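Local coordinates for small ribosomal subunit protein bS6 (Aquifex aeolicus, PDB 2J5A), which probably binds 16S ribosomal RNA together with protein bS18 as a structural component of the small ribosomal subunit, at residues M25-F29 against R65-V69. Residues are numbered along the deposited sequence; the frame is centred on the assembly and turned at random.
Sequences MKKKF and RYFLV
Met25 and Phe29, one turn apart on helix 25-29, face Arg65 and Phe67 of strand 65-69; the segment axes approach to 10.0 Å and run nearly parallel, at 24°. No hydrogen bond crosses; 383 Å² is buried, with contacts made chiefly by Met25, Phe29, Arg65 and Phe67. Phe29 and Phe67 form an offset stack, centroids 4.4 Å apart and planes at 17°. The offset puts each CB over the other ring: Phe29 CB lies 3.8 Å from the Phe67 centroid, almost on the ring normal, while Phe67 CB makes the reciprocal CH-pi contact. With CG anti to its carbonyl carbon (chi1 -63°), Phe67 brings CE2 within 3.5 Å of Met25 O, the acceptor for Phe29 N. Replacing Phe67 by an alanine is likely to open a gap beneath the helix and cost Phe29 its stacking partner. Val69 CB meets the edge of Phe29 at CE1. Toward the start of both segments, Met25 SD lies 3.3 Å from Arg65 NH1, and Met25 CB sits over a guanidinium face; salt bridges to Glu22 and Asp48 hold that group. This packing is part of the ferredoxin-like core: helix 22-38 joins strands 8-16 and 41-53 around strand 63-73, a split beta-alpha-beta unit.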
loop_
_atom_site.group_PDB
_atom_site.type_symbol
_atom_site.label_atom_id
_atom_site.label_comp_id
_atom_site.label_asym_id
_atom_site.label_seq_id
_atom_site.Cartn_x
_atom_site.Cartn_y
_atom_site.Cartn_z
ATOM N N MET A 25 11.104 -7.247 3.354
ATOM C CA MET A 25 9.695 -6.896 3.423
ATOM C C MET A 25 9.494 -5.566 4.130
ATOM O O MET A 25 8.801 -4.695 3.621
ATOM C CB MET A 25 8.890 -7.995 4.116
ATOM C CG MET A 25 8.686 -9.222 3.245
ATOM S SD MET A 25 8.170 -10.675 4.178
ATOM C CE MET A 25 8.029 -11.888 2.879
ATOM N N LYS A 26 10.117 -5.399 5.291
ATOM C CA LYS A 26 9.993 -4.144 6.032
ATOM C C LYS A 26 10.570 -2.966 5.245
ATOM O O LYS A 26 10.004 -1.891 5.252
ATOM C CB LYS A 26 10.656 -4.253 7.408
ATOM C CG LYS A 26 9.888 -5.094 8.431
ATOM C CD LYS A 26 8.670 -4.334 8.938
ATOM C CE LYS A 26 8.354 -4.669 10.390
ATOM N NZ LYS A 26 7.028 -4.101 10.786
ATOM N N LYS A 27 11.685 -3.184 4.562
ATOM C CA LYS A 27 12.301 -2.175 3.693
ATOM C C LYS A 27 11.360 -1.772 2.545
ATOM O O LYS A 27 11.159 -0.588 2.292
ATOM C CB LYS A 27 13.630 -2.718 3.142
ATOM C CG LYS A 27 14.436 -1.747 2.261
ATOM C CD LYS A 27 15.205 -0.717 3.063
ATOM C CE LYS A 27 15.659 0.475 2.179
ATOM N NZ LYS A 27 16.868 1.197 2.753
ATOM N N LYS A 28 10.798 -2.765 1.860
ATOM C CA LYS A 28 9.744 -2.544 0.870
ATOM C C LYS A 28 8.617 -1.627 1.378
ATOM O O LYS A 28 8.246 -0.674 0.715
ATOM C CB LYS A 28 9.142 -3.868 0.429
ATOM C CG LYS A 28 8.189 -3.741 -0.749
ATOM C CD LYS A 28 8.743 -4.329 -2.028
ATOM C CE LYS A 28 9.656 -3.370 -2.771
ATOM N NZ LYS A 28 10.126 -4.034 -4.045
ATOM N N PHE A 29 8.095 -1.914 2.556
ATOM C CA PHE A 29 7.080 -1.064 3.168
ATOM C C PHE A 29 7.538 0.386 3.348
ATOM O O PHE A 29 6.796 1.316 3.012
ATOM C CB PHE A 29 6.666 -1.643 4.513
ATOM C CG PHE A 29 5.433 -1.025 5.104
ATOM C CD1 PHE A 29 4.433 -0.464 4.298
ATOM C CD2 PHE A 29 5.231 -1.067 6.462
ATOM C CE1 PHE A 29 3.299 0.063 4.846
ATOM C CE2 PHE A 29 4.073 -0.559 7.013
ATOM C CZ PHE A 29 3.113 0.011 6.205
ATOM N N ARG A 65 3.146 -11.444 2.129
ATOM C CA ARG A 65 3.226 -10.470 3.209
ATOM C C ARG A 65 2.361 -9.219 2.912
ATOM O O ARG A 65 2.619 -8.488 1.944
ATOM C CB ARG A 65 4.682 -10.057 3.438
ATOM C CG ARG A 65 4.853 -8.997 4.517
ATOM C CD ARG A 65 4.287 -9.441 5.860
ATOM N NE ARG A 65 4.881 -8.655 6.928
ATOM C CZ ARG A 65 6.076 -8.903 7.471
ATOM N NH1 ARG A 65 6.809 -9.930 7.069
ATOM N NH2 ARG A 65 6.526 -8.116 8.432
ATOM N N TYR A 66 1.373 -8.972 3.776
ATOM C CA TYR A 66 0.413 -7.900 3.594
ATOM C C TYR A 66 0.720 -6.714 4.459
ATOM O O TYR A 66 0.879 -6.854 5.668
ATOM C CB TYR A 66 -1.010 -8.373 3.917
ATOM C CG TYR A 66 -1.713 -9.098 2.787
ATOM C CD1 TYR A 66 -1.591 -10.465 2.642
ATOM C CD2 TYR A 66 -2.507 -8.422 1.891
ATOM C CE1 TYR A 66 -2.231 -11.151 1.620
ATOM C CE2 TYR A 66 -3.161 -9.093 0.868
ATOM C CZ TYR A 66 -3.015 -10.464 0.749
ATOM O OH TYR A 66 -3.650 -11.149 -0.245
ATOM N N PHE A 67 0.777 -5.544 3.819
ATOM C CA PHE A 67 0.853 -4.260 4.492
ATOM C C PHE A 67 -0.339 -3.384 4.072
ATOM O O PHE A 67 -0.884 -3.540 2.989
ATOM C CB PHE A 67 2.154 -3.512 4.150
ATOM C CG PHE A 67 3.418 -4.212 4.586
ATOM C CD1 PHE A 67 3.840 -4.153 5.906
ATOM C CD2 PHE A 67 4.216 -4.879 3.666
ATOM C CE1 PHE A 67 4.979 -4.764 6.303
ATOM C CE2 PHE A 67 5.387 -5.495 4.072
ATOM C CZ PHE A 67 5.760 -5.450 5.401
ATOM N N LEU A 68 -0.686 -2.425 4.930
ATOM C CA LEU A 68 -1.768 -1.467 4.692
ATOM C C LEU A 68 -1.301 -0.098 5.130
ATOM O O LEU A 68 -0.742 0.039 6.222
ATOM C CB LEU A 68 -3.025 -1.852 5.504
ATOM C CG LEU A 68 -4.305 -1.009 5.369
ATOM C CD1 LEU A 68 -5.505 -1.871 5.711
ATOM C CD2 LEU A 68 -4.288 0.285 6.213
ATOM N N VAL A 69 -1.546 0.907 4.282
ATOM C CA VAL A 69 -1.222 2.306 4.605
ATOM C C VAL A 69 -2.393 3.234 4.190
ATOM O O VAL A 69 -3.031 3.043 3.144
ATOM C CB VAL A 69 0.165 2.739 4.000
ATOM C CG1 VAL A 69 0.096 2.934 2.515
ATOM C CG2 VAL A 69 0.709 4.018 4.686
#